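N-acetyltransferase (Escherichia coli, PDB 6GTQ) probably transfers an acetyl group from acetyl-coenzyme A to an amino group of its substrate, as a member of the GNAT family. Local coordinates at residues T8-T13 with I51-T56; Q60-Y65 with D102-G107; V94-L99 with L134-L139. The protein carries 1 engineered substitution. All coordinates share one frame; numbering follows the deposited sequence.

Interaction 1: T8-T13 with I51-T56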
loop_
_atom_site.group_PDB
_atom_site.type_symbol
_atom_site.label_atom_id
_atom_site.label_comp_id
_atom_site.label_asym_id
_atom_site.label_seq_id
_atom_site.Cartn_x
_atom_site.Cartn_y
_atom_site.Cartn_z
ATOM N N THR A 8 13.884 -4.974 -7.970
ATOM C CA THR A 8 13.128 -6.008 -7.234
ATOM C C THR A 8 12.328 -5.401 -6.071
ATOM O O THR A 8 12.720 -4.365 -5.536
ATOM C CB THR A 8 14.027 -7.138 -6.685
ATOM O OG1 THR A 8 15.039 -6.593 -5.843
ATOM C CG2 THR A 8 14.634 -8.010 -7.772
ATOM N N ILE A 9 11.209 -6.056 -5.679
ATOM C CA ILE A 9 10.398 -5.666 -4.514
ATOM C C ILE A 9 10.547 -6.766 -3.474
ATOM O O ILE A 9 10.248 -7.930 -3.750
ATOM C CB ILE A 9 8.904 -5.336 -4.780
ATOM C CG1 ILE A 9 8.717 -4.404 -5.992
ATOM C CG2 ILE A 9 8.266 -4.737 -3.513
ATOM C CD1 ILE A 9 7.343 -4.498 -6.667
ATOM N N GLU A 10 11.035 -6.399 -2.293
ATOM C CA GLU A 10 11.251 -7.329 -1.195
ATOM C C GLU A 10 10.970 -6.661 0.142
ATOM O O GLU A 10 11.085 -5.444 0.258
ATOM C CB GLU A 10 12.688 -7.901 -1.236
ATOM C CG GLU A 10 13.794 -6.857 -1.118
ATOM C CD GLU A 10 15.222 -7.357 -1.017
ATOM O OE1 GLU A 10 15.948 -6.895 -0.105
ATOM O OE2 GLU A 10 15.624 -8.192 -1.861
ATOM N N ILE A 11 10.616 -7.457 1.155
ATOM C CA ILE A 11 10.423 -6.973 2.521
ATOM C C ILE A 11 11.816 -6.630 3.065
ATOM O O ILE A 11 12.788 -7.299 2.704
ATOM C CB ILE A 11 9.640 -7.995 3.411
ATOM C CG1 ILE A 11 9.310 -7.389 4.796
ATOM C CG2 ILE A 11 10.331 -9.388 3.521
ATOM C CD1 ILE A 11 8.182 -8.006 5.504
ATOM N N LEU A 12 11.917 -5.573 3.887
ATOM C CA LEU A 12 13.172 -5.134 4.495
ATOM C C LEU A 12 13.853 -6.323 5.175
ATOM O O LEU A 12 13.187 -7.051 5.896
ATOM C CB LEU A 12 12.896 -3.999 5.501
ATOM C CG LEU A 12 14.104 -3.173 5.950
ATOM C CD1 LEU A 12 14.392 -2.051 4.983
ATOM C CD2 LEU A 12 13.891 -2.601 7.323
ATOM N N THR A 13 15.137 -6.575 4.866
ATOM C CA THR A 13 15.899 -7.705 5.424
ATOM C C THR A 13 16.557 -7.303 6.747
ATOM O O THR A 13 17.361 -6.371 6.785
ATOM C CB THR A 13 16.876 -8.290 4.384
ATOM O OG1 THR A 13 16.202 -8.472 3.137
ATOM C CG2 THR A 13 17.495 -9.609 4.831
ATOM N N ILE A 51 10.609 -2.672 0.266
ATOM C CA ILE A 51 11.520 -1.829 -0.494
ATOM C C ILE A 51 11.625 -2.226 -1.972
ATOM O O ILE A 51 11.667 -3.406 -2.302
ATOM C CB ILE A 51 12.896 -1.843 0.276
ATOM C CG1 ILE A 51 13.084 -0.586 1.153
ATOM C CG2 ILE A 51 14.123 -2.078 -0.601
ATOM C CD1 ILE A 51 12.224 -0.515 2.422
ATOM N N LEU A 52 11.631 -1.211 -2.849
ATOM C CA LEU A 52 11.857 -1.317 -4.290
ATOM C C LEU A 52 13.328 -0.919 -4.454
ATOM O O LEU A 52 13.677 0.223 -4.168
ATOM C CB LEU A 52 10.934 -0.359 -5.075
ATOM C CG LEU A 52 11.161 -0.251 -6.595
ATOM C CD1 LEU A 52 10.764 -1.526 -7.319
ATOM C CD2 LEU A 52 10.444 0.948 -7.170
ATOM N N CYS A 53 14.197 -1.873 -4.808
ATOM C CA CYS A 53 15.629 -1.599 -4.938
ATOM C C CYS A 53 16.241 -2.197 -6.201
ATOM O O CYS A 53 15.590 -2.974 -6.896
ATOM C CB CYS A 53 16.403 -1.996 -3.680
ATOM S SG CYS A 53 16.174 -3.716 -3.171
ATOM N N ARG A 54 17.499 -1.802 -6.488
ATOM C CA ARG A 54 18.285 -2.132 -7.672
ATOM C C ARG A 54 18.862 -3.574 -7.756
ATOM O O ARG A 54 19.553 -3.856 -8.739
ATOM C CB ARG A 54 19.420 -1.104 -7.824
ATOM C CG ARG A 54 19.435 -0.401 -9.178
ATOM N N ASN A 55 18.573 -4.483 -6.788
ATOM C CA ASN A 55 19.058 -5.889 -6.764
ATOM C C ASN A 55 20.598 -6.005 -6.973
ATOM O O ASN A 55 21.102 -6.837 -7.742
ATOM C CB ASN A 55 18.263 -6.787 -7.742
ATOM C CG ASN A 55 18.567 -8.273 -7.668
ATOM O OD1 ASN A 55 18.376 -8.938 -6.641
ATOM N ND2 ASN A 55 19.046 -8.829 -8.771
ATOM N N THR A 56 21.331 -5.136 -6.282
ATOM C CA THR A 56 22.791 -5.084 -6.312
ATOM C C THR A 56 23.238 -5.329 -4.866
ATOM O O THR A 56 22.387 -5.210 -3.980
ATOM C CB THR A 56 23.268 -3.717 -6.875
ATOM O OG1 THR A 56 22.734 -2.640 -6.096
ATOM C CG2 THR A 56 22.911 -3.529 -8.342
#

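Interaction 2: Q60-Y65 with D102-G107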
loop_
_atom_site.group_PDB
_atom_site.type_symbol
_atom_site.label_atom_id
_atom_site.label_comp_id
_atom_site.label_asym_id
_atom_site.label_seq_id
_atom_site.Cartn_x
_atom_site.Cartn_y
_atom_site.Cartn_z
ATOM N N GLN A 60 20.433 -0.168 -3.475
ATOM C CA GLN A 60 19.980 1.215 -3.646
ATOM C C GLN A 60 18.439 1.282 -3.722
ATOM O O GLN A 60 17.839 0.796 -4.684
ATOM C CB GLN A 60 20.626 1.827 -4.894
ATOM C CG GLN A 60 20.338 3.309 -5.089
ATOM C CD GLN A 60 21.122 3.919 -6.229
ATOM O OE1 GLN A 60 21.975 3.271 -6.851
ATOM N NE2 GLN A 60 20.836 5.182 -6.537
ATOM N N VAL A 61 17.808 1.874 -2.695
ATOM C CA VAL A 61 16.353 1.993 -2.583
ATOM C C VAL A 61 15.812 3.090 -3.489
ATOM O O VAL A 61 16.208 4.251 -3.352
ATOM C CB VAL A 61 15.894 2.149 -1.106
ATOM C CG1 VAL A 61 14.386 2.405 -1.004
ATOM C CG2 VAL A 61 16.290 0.924 -0.290
ATOM N N LEU A 62 14.890 2.717 -4.395
ATOM C CA LEU A 62 14.256 3.638 -5.337
ATOM C C LEU A 62 12.732 3.727 -5.144
ATOM O O LEU A 62 12.002 4.163 -6.032
ATOM C CB LEU A 62 14.636 3.297 -6.797
ATOM C CG LEU A 62 16.106 3.541 -7.203
ATOM C CD1 LEU A 62 16.388 2.971 -8.563
ATOM C CD2 LEU A 62 16.476 5.017 -7.157
ATOM N N GLY A 63 12.280 3.355 -3.960
ATOM C CA GLY A 63 10.870 3.360 -3.615
ATOM C C GLY A 63 10.576 2.437 -2.463
ATOM O O GLY A 63 11.314 1.477 -2.224
ATOM N N TYR A 64 9.498 2.736 -1.732
ATOM C CA TYR A 64 9.071 1.950 -0.582
ATOM C C TYR A 64 7.581 2.048 -0.280
ATOM O O TYR A 64 6.891 2.965 -0.741
ATOM C CB TYR A 64 9.889 2.334 0.669
ATOM C CG TYR A 64 9.495 3.624 1.368
ATOM C CD1 TYR A 64 8.535 3.630 2.382
ATOM C CD2 TYR A 64 10.163 4.819 1.098
ATOM C CE1 TYR A 64 8.213 4.799 3.071
ATOM C CE2 TYR A 64 9.871 5.990 1.804
ATOM C CZ TYR A 64 8.889 5.974 2.783
ATOM O OH TYR A 64 8.585 7.115 3.479
ATOM N N TYR A 65 7.111 1.123 0.550
ATOM C CA TYR A 65 5.753 1.120 1.083
ATOM C C TYR A 65 5.759 0.484 2.475
ATOM O O TYR A 65 6.663 -0.287 2.785
ATOM C CB TYR A 65 4.696 0.538 0.109
ATOM C CG TYR A 65 4.589 -0.971 0.026
ATOM C CD1 TYR A 65 3.911 -1.696 1.004
ATOM C CD2 TYR A 65 5.041 -1.660 -1.100
ATOM C CE1 TYR A 65 3.773 -3.079 0.915
ATOM C CE2 TYR A 65 4.888 -3.043 -1.211
ATOM C CZ TYR A 65 4.253 -3.747 -0.199
ATOM O OH TYR A 65 4.121 -5.110 -0.280
ATOM N N ASP A 102 11.074 7.097 -5.892
ATOM C CA ASP A 102 12.140 8.033 -6.240
ATOM C C ASP A 102 11.840 8.729 -7.573
ATOM O O ASP A 102 11.333 8.086 -8.494
ATOM C CB ASP A 102 13.493 7.308 -6.300
ATOM C CG ASP A 102 14.676 8.247 -6.380
ATOM O OD1 ASP A 102 15.086 8.773 -5.326
ATOM O OD2 ASP A 102 15.191 8.458 -7.498
ATOM N N ARG A 103 12.159 10.041 -7.660
ATOM C CA ARG A 103 11.948 10.924 -8.819
ATOM C C ARG A 103 12.482 10.353 -10.133
ATOM O O ARG A 103 11.871 10.580 -11.179
ATOM C CB ARG A 103 12.566 12.308 -8.569
ATOM C CG ARG A 103 11.756 13.226 -7.666
ATOM C CD ARG A 103 12.570 14.462 -7.319
ATOM N NE ARG A 103 11.801 15.425 -6.528
ATOM C CZ ARG A 103 11.246 16.529 -7.017
ATOM N NH1 ARG A 103 10.560 17.341 -6.224
ATOM N NH2 ARG A 103 11.383 16.838 -8.301
ATOM N N SER A 104 13.613 9.609 -10.073
ATOM C CA SER A 104 14.251 8.967 -11.223
ATOM C C SER A 104 13.367 7.898 -11.875
ATOM O O SER A 104 13.489 7.660 -13.078
ATOM C CB SER A 104 15.598 8.372 -10.831
ATOM O OG SER A 104 15.466 7.279 -9.939
ATOM N N LEU A 105 12.477 7.266 -11.094
ATOM C CA LEU A 105 11.586 6.219 -11.595
ATOM C C LEU A 105 10.187 6.705 -11.971
ATOM O O LEU A 105 9.489 6.007 -12.712
ATOM C CB LEU A 105 11.500 5.048 -10.603
ATOM C CG LEU A 105 12.710 4.109 -10.539
ATOM C CD1 LEU A 105 12.397 2.918 -9.686
ATOM C CD2 LEU A 105 13.129 3.615 -11.928
ATOM N N GLN A 106 9.788 7.896 -11.479
ATOM C CA GLN A 106 8.466 8.496 -11.702
ATOM C C GLN A 106 8.126 8.650 -13.193
ATOM O O GLN A 106 8.937 9.160 -13.967
ATOM C CB GLN A 106 8.307 9.816 -10.923
ATOM C CG GLN A 106 8.186 9.595 -9.405
ATOM C CD GLN A 106 8.157 10.855 -8.559
ATOM O OE1 GLN A 106 8.205 11.996 -9.053
ATOM N NE2 GLN A 106 8.075 10.666 -7.244
ATOM N N GLY A 107 6.948 8.135 -13.562
ATOM C CA GLY A 107 6.439 8.100 -14.928
ATOM C C GLY A 107 6.423 6.703 -15.534
ATOM O O GLY A 107 5.873 6.508 -16.621
#

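Interaction 3: V94-L99 with L134-L139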
loop_
_atom_site.group_PDB
_atom_site.type_symbol
_atom_site.label_atom_id
_atom_site.label_comp_id
_atom_site.label_asym_id
_atom_site.label_seq_id
_atom_site.Cartn_x
_atom_site.Cartn_y
_atom_site.Cartn_z
ATOM N N VAL A 94 -5.816 -4.330 6.698
ATOM C CA VAL A 94 -4.414 -3.936 6.644
ATOM C C VAL A 94 -4.377 -2.517 6.097
ATOM O O VAL A 94 -5.088 -2.207 5.138
ATOM C CB VAL A 94 -3.545 -4.897 5.794
ATOM C CG1 VAL A 94 -2.098 -4.398 5.715
ATOM C CG2 VAL A 94 -3.599 -6.329 6.342
ATOM N N THR A 95 -3.563 -1.656 6.700
ATOM C CA THR A 95 -3.391 -0.288 6.222
ATOM C C THR A 95 -2.045 -0.124 5.514
ATOM O O THR A 95 -1.012 -0.520 6.054
ATOM C CB THR A 95 -3.576 0.718 7.366
ATOM O OG1 THR A 95 -4.869 0.546 7.933
ATOM C CG2 THR A 95 -3.423 2.154 6.914
ATOM N N LEU A 96 -2.069 0.471 4.310
ATOM C CA LEU A 96 -0.876 0.865 3.569
ATOM C C LEU A 96 -0.769 2.358 3.931
ATOM O O LEU A 96 -1.548 3.173 3.425
ATOM C CB LEU A 96 -1.085 0.682 2.059
ATOM C CG LEU A 96 0.157 0.456 1.171
ATOM C CD1 LEU A 96 -0.264 0.151 -0.253
ATOM C CD2 LEU A 96 1.042 1.660 1.122
ATOM N N GLY A 97 0.115 2.678 4.874
ATOM C CA GLY A 97 0.265 4.030 5.408
ATOM C C GLY A 97 1.228 4.968 4.714
ATOM O O GLY A 97 1.146 6.181 4.912
ATOM N N ARG A 98 2.159 4.427 3.932
ATOM C CA ARG A 98 3.170 5.209 3.226
ATOM C C ARG A 98 3.520 4.556 1.923
ATOM O O ARG A 98 3.685 3.342 1.860
ATOM C CB ARG A 98 4.449 5.360 4.079
ATOM C CG ARG A 98 4.441 6.572 4.984
ATOM C CD ARG A 98 5.286 6.360 6.204
ATOM N NE ARG A 98 5.354 7.565 7.030
ATOM C CZ ARG A 98 5.104 7.607 8.337
ATOM N NH1 ARG A 98 5.193 8.755 8.998
ATOM N NH2 ARG A 98 4.780 6.501 8.995
ATOM N N LEU A 99 3.663 5.374 0.884
ATOM C CA LEU A 99 4.059 4.965 -0.457
ATOM C C LEU A 99 4.885 6.091 -1.042
ATOM O O LEU A 99 4.426 7.236 -1.096
ATOM C CB LEU A 99 2.829 4.628 -1.343
ATOM C CG LEU A 99 3.101 4.157 -2.789
ATOM C CD1 LEU A 99 3.603 2.727 -2.839
ATOM C CD2 LEU A 99 1.854 4.262 -3.628
ATOM N N LEU A 134 -8.126 -3.710 2.313
ATOM C CA LEU A 134 -6.957 -2.846 2.348
ATOM C C LEU A 134 -7.402 -1.387 2.362
ATOM O O LEU A 134 -8.172 -0.954 1.488
ATOM C CB LEU A 134 -6.005 -3.126 1.144
ATOM C CG LEU A 134 -4.785 -2.199 0.982
ATOM C CD1 LEU A 134 -3.757 -2.386 2.109
ATOM C CD2 LEU A 134 -4.119 -2.391 -0.365
ATOM N N PHE A 135 -6.903 -0.642 3.372
ATOM C CA PHE A 135 -7.114 0.794 3.537
ATOM C C PHE A 135 -5.829 1.489 3.159
ATOM O O PHE A 135 -4.752 0.933 3.338
ATOM C CB PHE A 135 -7.511 1.152 4.974
ATOM C CG PHE A 135 -8.926 0.770 5.318
ATOM C CD1 PHE A 135 -9.216 -0.483 5.842
ATOM C CD2 PHE A 135 -9.976 1.655 5.099
ATOM C CE1 PHE A 135 -10.535 -0.834 6.161
ATOM C CE2 PHE A 135 -11.288 1.299 5.408
ATOM C CZ PHE A 135 -11.557 0.060 5.942
ATOM N N VAL A 136 -5.937 2.694 2.618
ATOM C CA VAL A 136 -4.768 3.449 2.193
ATOM C C VAL A 136 -4.869 4.902 2.656
ATOM O O VAL A 136 -5.972 5.426 2.800
ATOM C CB VAL A 136 -4.510 3.264 0.674
ATOM C CG1 VAL A 136 -5.332 4.218 -0.183
ATOM C CG2 VAL A 136 -3.037 3.377 0.357
ATOM N N GLU A 137 -3.720 5.521 2.951
ATOM C CA GLU A 137 -3.641 6.909 3.416
ATOM C C GLU A 137 -3.209 7.850 2.285
ATOM O O GLU A 137 -2.115 7.688 1.733
ATOM C CB GLU A 137 -2.691 7.030 4.634
ATOM C CG GLU A 137 -3.178 6.333 5.901
ATOM C CD GLU A 137 -4.491 6.827 6.492
ATOM O OE1 GLU A 137 -4.662 8.061 6.636
ATOM O OE2 GLU A 137 -5.348 5.974 6.819
ATOM N N ALA A 138 -4.076 8.816 1.931
ATOM C CA ALA A 138 -3.797 9.817 0.903
ATOM C C ALA A 138 -3.806 11.232 1.511
ATOM O O ALA A 138 -4.869 11.832 1.705
ATOM C CB ALA A 138 -4.787 9.701 -0.245
ATOM N N LEU A 139 -2.596 11.735 1.837
ATOM C CA LEU A 139 -2.328 13.038 2.467
ATOM C C LEU A 139 -2.494 14.263 1.540
ATOM O O LEU A 139 -2.448 15.401 2.017
ATOM C CB LEU A 139 -0.922 13.025 3.096
#

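Interaction 1: T8-T13 with I51-T56
Thr8, Ile9 and Glu10 run antiparallel to Cys53, Leu52 and Ile51, the directions of the two short strands differing by 144° and their axes approaching to 4.9 Å. Four backbone bonds join them, in two reciprocal pairs. Thr8 N gives its hydrogen to Cys53 O at 2.8 Å, and Cys53 N returns the bond to Thr8 O; Glu10 and Ile51 exchange bonds in the same way, Ile51 N meeting Glu10 O at 2.8 Å. Ile9 and Leu52 form the non-hydrogen-bonded pair between them, where Leu52 CA and Ile9 CA instead offer C-H groups to the carbonyls of Thr8 and Ile51.

This pairing places strand 8-11 at one margin of the chain's mixed sheet, as expected of the first strand in the GNAT fold, with helices 28-36 and 38-43 intervening before its partner. Ile9 and Leu52 share one face, where the two side chains cross at a slant, Ile9 CG1 coming 3.8 Å from Leu52 CD1. Both side chains also touch Leu114 of helix 110-129, so branched hydrocarbon suits this face. Thr8, Glu10, Ile51 and Cys53 lie on the other. Past the strand, at Leu12, the chain becomes a loop; with CG anti to the backbone N (chi1 -164°), the end of the Leu12 side chain is carried back to Ile51, where Leu12 CD1 meets Ile51 CD1 at 3.7 Å, and Leu38 touches both residues. On the same face as Ile51, the acid end of Glu10 passes the sulfur of Cys53, Glu10 CD lying 4.3 Å from Cys53 SG, and Glu10 OE1 is bonded to Tyr18 OH. Asn55 adopts left-handed backbone angles, which asparagine tolerates better than most residues, and the turn brings its CB across Thr8, 3.7 Å from Thr8 OG1. Thr8 CG2 packs by the amide carbon of Asn55.

Interaction 2: Q60-Y65 with D102-G107
Leu62 meets Asp102 and Leu105 where a classic beta bulge touches an Asx turn. Leu62 and Gly63 together face Leu52 of the neighbouring strand, and Gly63 has a positive phi (158°) that a residue without a side chain adopts easily. In the Asx turn, the carboxylate of Asp102 reaches forward to the backbone of Ser104. The loop then leads through Gln106 and Gly107 toward helix 110-129; the sequence from Gln106 into the start of the helix fits the GNAT motif that, in relatives, binds the pyrophosphate of acetyl-coenzyme A.

Leu62 has the most surface buried here and uses three parts of its side chain. Its CB lies 3.7 Å from Leu105 CD1, the two leucine side chains crossing at about a right angle, while Leu62 CD1 also touches that methyl. Leu105 is in turn lined by Leu52 and Trp110, so an apolar residue fits the position. The other branch, Leu62 CD2, rests against the polar rim of the turn, 3.7 Å from both Asp102 OD2 and Ser104 OG.

Asp102 joins the segments through its backbone: its N donates to Leu62 O at 3.1 Å, approaching from well above the carbonyl plane. With CG anti to the backbone N (chi1 -168°), the carboxylate is carried over the turn toward Ser104, and its two oxygens have separate tasks. OD1 accepts from the backbone N of Asp24, tying in the loop that precedes helix 28-36. OD2 takes two donors from Ser104: the backbone N comes from above the carboxylate plane, whereas Ser104 OG meets Asp102 OD2 on its anti side at 2.7 Å.

Interaction 3: V94-L99 with L134-L139
Val94, Thr95 and Leu96 pair in parallel with Leu134, Phe135 and Val136, the strand directions differing by only 19°. Three backbone bonds carry the pairing. Phe135 uses both of its backbone polar groups: its N donates to Val94 O, and its O accepts from Leu96 N at 2.9 Å. Glu137 N then reaches Leu96 O at 3.2 Å, a more bent bond. C-H groups from the CA atoms of Leu134, Thr95 and Val136 supplement the same carbonyls.

The apolar contacts lie on the face of Val94, Leu96, Leu134 and Val136. Leu134 CD1 is laid across the neighbouring backbone, 3.3 Å from Val94 O, and extends to Leu96 CB. Val136 sets CG2 anti to its backbone N, which directs this methyl across the strands to within 3.7 Å of Leu96 CB. Helix 110-129 covers Val94 and Leu96, so aliphatic side chains suit this face.

On the reverse face, Thr95 OG1 passes 4.0 Å from Phe135 CB and hydrogen-bonds to Ser70 OG; it also bonds to the backbone of another protein chain, which packs on Phe135 as well. The Phe135 ring turns away from Thr95 to meet Phe164. Farther along, Glu137 bends its chain at chi2 (-61°), with CG beside Gly97 CA and CB near Gly97 O.

Past Gly97 the strands separate. A bound acetate, probably from the crystallisation liquor, lies beside this glycine. Two parallel strands linked by helix 110-129 in a beta-alpha-beta crossover and splaying at their C-terminal ends are typical of the GNAT fold, whose V-shaped opening receives acetyl-coenzyme A in relatives.

From the N terminus, interaction 1 closes first, bringing strand 48-53 back beside strand 8-11 after helices 28-36 and 38-43. The chain turns directly into strand 61-74, where interaction 2 opens; Leu52 bonds to both Leu62 and Gly63 there, so the first two contacts touch. Interaction 3 opens on strand 90-101 before interaction 2 closes at 102-107, and itself closes at 134-139 once helix 110-129 has been traversed. Interactions 2 and 3 therefore cross, touching where Tyr64 and Tyr65 pack on Arg98 and Leu99. Interactions 1 and 3, with centres about 20 Å apart, do not meet but share one sheet.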